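Local coordinates for protein NanS-p (Escherichia phage vB_EcoP_24B, PDB 6YP6) that probably binds carbohydrate, as part of a phage-encoded carbohydrate esterase of the NanS-p type, at residues Val43-Glu48 / Ser52-Glu57; Ser187-Ala190 / Leu194-Thr197. All coordinates share one frame; numbering follows the deposited sequence. Where two conformers were deposited one is given.

Interaction 1: Val43-Glu48 / Ser52-Glu57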
loop_
_atom_site.group_PDB
_atom_site.type_symbol
_atom_site.label_atom_id
_atom_site.label_comp_id
_atom_site.label_asym_id
_atom_site.label_seq_id
_atom_site.Cartn_x
_atom_site.Cartn_y
_atom_site.Cartn_z
ATOM N N VAL A 43 4.818 -14.120 -2.270
ATOM C CA VAL A 43 5.486 -13.692 -3.495
ATOM C C VAL A 43 6.600 -12.728 -3.117
ATOM O O VAL A 43 6.383 -11.768 -2.372
ATOM C CB VAL A 43 4.517 -13.147 -4.558
ATOM C CG1 VAL A 43 3.915 -11.814 -4.154
ATOM C CG2 VAL A 43 5.230 -13.033 -5.920
ATOM N N LYS A 44 7.798 -13.023 -3.583
ATOM C CA LYS A 44 8.993 -12.248 -3.296
ATOM C C LYS A 44 9.233 -11.283 -4.444
ATOM O O LYS A 44 9.366 -11.698 -5.601
ATOM C CB LYS A 44 10.174 -13.196 -3.139
ATOM C CG LYS A 44 11.521 -12.529 -2.925
ATOM C CD LYS A 44 12.598 -13.595 -2.683
ATOM C CE LYS A 44 14.011 -13.043 -2.752
ATOM N NZ LYS A 44 15.036 -14.119 -2.626
ATOM N N LEU A 45 9.289 -10.002 -4.113
ATOM C CA LEU A 45 9.421 -8.928 -5.085
ATOM C C LEU A 45 10.803 -8.310 -4.954
ATOM O O LEU A 45 11.199 -7.840 -3.879
ATOM C CB LEU A 45 8.335 -7.875 -4.867
ATOM C CG LEU A 45 6.903 -8.440 -4.865
ATOM C CD1 LEU A 45 5.917 -7.329 -4.565
ATOM C CD2 LEU A 45 6.537 -9.111 -6.151
ATOM N N THR A 46 11.534 -8.333 -6.060
ATOM C CA THR A 46 12.879 -7.807 -6.152
ATOM C C THR A 46 13.042 -7.126 -7.504
ATOM O O THR A 46 12.171 -7.195 -8.376
ATOM C CB THR A 46 13.936 -8.926 -6.063
ATOM O OG1 THR A 46 13.750 -9.865 -7.135
ATOM C CG2 THR A 46 13.873 -9.639 -4.719
ATOM N N LYS A 47 14.186 -6.475 -7.677
ATOM C CA LYS A 47 14.574 -5.933 -8.974
ATOM C C LYS A 47 16.094 -5.827 -9.010
ATOM O O LYS A 47 16.773 -5.974 -7.992
ATOM C CB LYS A 47 13.872 -4.597 -9.273
ATOM C CG LYS A 47 13.917 -3.538 -8.167
ATOM C CD LYS A 47 15.243 -2.787 -8.146
ATOM C CE LYS A 47 15.289 -1.744 -7.031
ATOM N NZ LYS A 47 14.547 -0.509 -7.356
ATOM N N GLU A 48 16.622 -5.565 -10.197
ATOM C CA GLU A 48 18.048 -5.302 -10.344
ATOM C C GLU A 48 18.298 -3.832 -10.012
ATOM O O GLU A 48 17.752 -2.944 -10.671
ATOM C CB GLU A 48 18.499 -5.609 -11.770
ATOM C CG GLU A 48 18.420 -7.081 -12.161
ATOM C CD GLU A 48 19.322 -7.969 -11.322
ATOM O OE1 GLU A 48 20.282 -7.448 -10.714
ATOM O OE2 GLU A 48 19.069 -9.193 -11.269
ATOM N N SER A 52 14.582 -0.513 -13.587
ATOM C CA SER A 52 13.281 0.056 -13.268
ATOM C C SER A 52 12.749 -0.471 -11.941
ATOM O O SER A 52 12.891 -1.651 -11.610
ATOM C CB SER A 52 12.279 -0.266 -14.381
ATOM O OG SER A 52 12.493 0.546 -15.526
ATOM N N SER A 53 12.159 0.436 -11.173
ATOM C CA SER A 53 11.335 0.067 -10.033
ATOM C C SER A 53 10.240 -0.894 -10.468
ATOM O O SER A 53 9.732 -0.814 -11.589
ATOM C CB SER A 53 10.743 1.378 -9.507
ATOM O OG SER A 53 9.750 1.183 -8.545
ATOM N N TRP A 54 9.882 -1.822 -9.590
ATOM C CA TRP A 54 8.770 -2.697 -9.912
ATOM C C TRP A 54 7.454 -2.028 -9.542
ATOM O O TRP A 54 7.376 -1.209 -8.625
ATOM C CB TRP A 54 8.867 -4.072 -9.250
ATOM C CG TRP A 54 9.022 -4.106 -7.775
ATOM C CD1 TRP A 54 10.181 -4.296 -7.108
ATOM C CD2 TRP A 54 7.992 -3.987 -6.773
ATOM N NE1 TRP A 54 9.963 -4.288 -5.762
ATOM C CE2 TRP A 54 8.624 -4.105 -5.525
ATOM C CE3 TRP A 54 6.604 -3.792 -6.816
ATOM C CZ2 TRP A 54 7.928 -4.014 -4.330
ATOM C CZ3 TRP A 54 5.906 -3.707 -5.620
ATOM C CH2 TRP A 54 6.573 -3.817 -4.390
ATOM N N VAL A 55 6.419 -2.377 -10.298
ATOM C CA VAL A 55 5.079 -1.845 -10.095
ATOM C C VAL A 55 4.072 -2.959 -10.325
ATOM O O VAL A 55 4.116 -3.644 -11.350
ATOM C CB VAL A 55 4.750 -0.674 -11.048
ATOM C CG1 VAL A 55 3.366 -0.101 -10.708
ATOM C CG2 VAL A 55 5.791 0.411 -10.983
ATOM N N LEU A 56 3.153 -3.116 -9.385
ATOM C CA LEU A 56 1.980 -3.958 -9.527
ATOM C C LEU A 56 0.770 -3.046 -9.586
ATOM O O LEU A 56 0.681 -2.096 -8.814
ATOM C CB LEU A 56 1.825 -4.877 -8.318
ATOM C CG LEU A 56 3.071 -5.655 -7.909
ATOM C CD1 LEU A 56 2.752 -6.456 -6.655
ATOM C CD2 LEU A 56 3.572 -6.559 -9.008
ATOM N N GLU A 57 -0.165 -3.324 -10.489
ATOM C CA GLU A 57 -1.341 -2.483 -10.650
ATOM C C GLU A 57 -2.602 -3.324 -10.749
ATOM O O GLU A 57 -2.612 -4.382 -11.387
ATOM C CB GLU A 57 -1.265 -1.598 -11.920
ATOM C CG GLU A 57 -0.058 -0.696 -11.958
ATOM C CD GLU A 57 0.125 0.006 -13.283
ATOM O OE1 GLU A 57 -0.868 0.214 -14.001
ATOM O OE2 GLU A 57 1.273 0.374 -13.603
HETATM O O HOH W 1 12.135 -5.082 -3.930
#

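Interaction 2: Ser187-Ala190 / Leu194-Thr197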
loop_
_atom_site.group_PDB
_atom_site.type_symbol
_atom_site.label_atom_id
_atom_site.label_comp_id
_atom_site.label_asym_id
_atom_site.label_seq_id
_atom_site.Cartn_x
_atom_site.Cartn_y
_atom_site.Cartn_z
ATOM N N SER A 187 1.273 12.600 -8.741
ATOM C CA SER A 187 0.565 12.824 -9.993
ATOM C C SER A 187 0.929 11.843 -11.088
ATOM O O SER A 187 0.227 11.819 -12.097
ATOM C CB SER A 187 0.855 14.234 -10.519
ATOM O OG SER A 187 2.245 14.393 -10.741
ATOM N N ALA A 188 1.984 11.045 -10.940
ATOM C CA ALA A 188 2.556 10.296 -12.051
ATOM C C ALA A 188 1.877 8.958 -12.305
ATOM O O ALA A 188 2.269 8.253 -13.239
ATOM C CB ALA A 188 4.048 10.040 -11.804
ATOM N N PHE A 189 0.881 8.581 -11.507
ATOM C CA PHE A 189 0.273 7.259 -11.593
ATOM C C PHE A 189 -1.138 7.355 -12.151
ATOM O O PHE A 189 -1.893 8.278 -11.824
ATOM C CB PHE A 189 0.284 6.568 -10.227
ATOM C CG PHE A 189 1.665 6.380 -9.685
ATOM C CD1 PHE A 189 2.416 5.260 -10.023
ATOM C CD2 PHE A 189 2.238 7.343 -8.878
ATOM C CE1 PHE A 189 3.695 5.098 -9.552
ATOM C CE2 PHE A 189 3.528 7.186 -8.400
ATOM C CZ PHE A 189 4.257 6.063 -8.741
ATOM N N ALA A 190 -1.496 6.368 -12.969
ATOM C CA ALA A 190 -2.764 6.401 -13.681
ATOM C C ALA A 190 -3.956 6.367 -12.726
ATOM O O ALA A 190 -3.977 5.635 -11.732
ATOM C CB ALA A 190 -2.847 5.213 -14.640
ATOM N N LEU A 194 -4.999 0.947 -8.286
ATOM C CA LEU A 194 -4.101 0.794 -7.157
ATOM C C LEU A 194 -2.736 0.397 -7.698
ATOM O O LEU A 194 -2.616 -0.570 -8.451
ATOM C CB LEU A 194 -4.618 -0.275 -6.200
ATOM C CG LEU A 194 -3.713 -0.562 -5.002
ATOM C CD1 LEU A 194 -3.593 0.651 -4.084
ATOM C CD2 LEU A 194 -4.233 -1.764 -4.226
ATOM N N HIS A 195 -1.720 1.175 -7.331
ATOM C CA HIS A 195 -0.340 0.964 -7.742
ATOM C C HIS A 195 0.484 0.638 -6.509
ATOM O O HIS A 195 0.465 1.381 -5.527
ATOM C CB HIS A 195 0.248 2.220 -8.343
ATOM C CG HIS A 195 -0.533 2.778 -9.458
ATOM N ND1 HIS A 195 -0.171 2.628 -10.776
ATOM C CD2 HIS A 195 -1.665 3.510 -9.444
ATOM C CE1 HIS A 195 -1.060 3.246 -11.533
ATOM N NE2 HIS A 195 -1.977 3.789 -10.746
ATOM N N VAL A 196 1.189 -0.481 -6.563
ATOM C CA VAL A 196 2.091 -0.893 -5.499
ATOM C C VAL A 196 3.483 -0.937 -6.115
ATOM O O VAL A 196 3.677 -1.554 -7.163
ATOM C CB VAL A 196 1.693 -2.268 -4.937
ATOM C CG1 VAL A 196 2.514 -2.582 -3.707
ATOM C CG2 VAL A 196 0.208 -2.300 -4.618
ATOM N N THR A 197 4.444 -0.253 -5.500
ATOM C CA THR A 197 5.742 -0.083 -6.147
ATOM C C THR A 197 6.841 0.079 -5.119
ATOM O O THR A 197 6.591 0.575 -4.028
ATOM C CB THR A 197 5.698 1.152 -7.078
ATOM O OG1 THR A 197 6.974 1.350 -7.690
ATOM C CG2 THR A 197 5.324 2.426 -6.328
#

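Interaction 1: Val43-Glu48 / Ser52-Glu57
Leu45 lies over one face of the Trp54 indole, with two carbons doing the touching. CD1 sits above the six-membered ring, 3.8 Å from its centroid and 21° off the ring normal, a CH-pi contact whose shortest approach is Leu45 CD1 to Trp54 CH2 at 3.6 Å. Leu45 CB meets the same ring nearer its rim, 3.8 Å from Trp54 CE2. Leu45 CD1 also reaches Leu56 CD1, at 3.9 Å. At the pyrrole end, Lys47 approaches the indole from the edge, its CG 4.0 Å from Trp54 CD1. No direct hydrogen bond joins the two segments; instead, a water in the indole plane accepts from Trp54 NE1 (3.0 Å) and lies 2.9 Å from Leu45 O, giving the buried N-H a polar partner. The segments run roughly antiparallel, but their strands belong to different sheets of a beta-sandwich: 41-46 to one and 55-59 to the other. The chain passes between the sheets through a short connection, and Leu45, Trp54 and Leu56 fill the interface with side chains rather than a backbone ladder. Trp54 holds CG between its own backbone N and carbonyl carbon (chi1 55°), which turns the indole toward Leu45. Val207 and Val196, one from each sheet, also touch Trp54. Further out, the bent Lys47 chain brings NZ to a salt bridge with Asp198, whose carboxylate also accepts hydrogen bonds from Ser53 OG and the backbone N of Trp54, linking Lys47 to the other segment in the modelled conformer.

Interaction 2: Ser187-Ala190 / Leu194-Thr197
Phe189 and His195 both set CG anti to their own carbonyl carbon (chi1 -60° and -55°), and with these torsions the two side chains meet between loop and strand. It is the beta carbon of Phe189, rather than its ring, that covers the imidazole: CB stands over the centre of one His195 face, 3.6 Å from the centroid, in a CH-pi contact. The two rings meet obliquely, neither stacked nor edge-to-face, with Phe189 CD1 3.8 Å from His195 ND1. While its face is occupied in this way, the edge of the imidazole makes the polar bond. His195 NE2 donates to Ala190 O at 2.9 Å, nearly straight at 167°; the acceptor lies in the imidazole plane, and the donor uses a lone pair of the carbonyl in the carbonyl plane. Face and edge contacts together should fix the rotation of the buried imidazole. Ala190 CB adds a looser touch on His195 CE1, at 4.1 Å. His195 belongs to strand 193-197, an inner strand of the seven-stranded antiparallel sheet of the beta-sandwich, whereas 187-190 is part of the irregular connection that leads from strand 174-180, in the other sheet, into that strand. The loop thus folds back over the strand it is about to enter. Farther along the strand, Phe189 CE1 comes 4.5 Å from Thr197 CG2, a marginal contact. Strand 88-95 adds to the packing: Tyr93 stacks with the Phe189 ring, and Pro95 touches both Phe189 and His195. From the other neighbouring strand, 55-59, Glu57 packs against His195.

Overall arrangement
Interactions 1 and 2 have centres about 13 Å apart and meet through adjacent strands of one sheet, 55-59 and 193-197. Their backbones are tied by a probable hydrogen bond from Leu56 N to Val196 O (2.8 Å), and Thr197 OG1 makes a probable one with Trp54 O, also at 2.8 Å. The indole of interaction 1 also packs on strand 193-197, with Trp54 CZ3 3.5 Å from Val196 O. Along the chain the contacts follow in series. Interaction 1 spans the two sheets of the sandwich, whereas interaction 2 holds a loop against the sheet that both share.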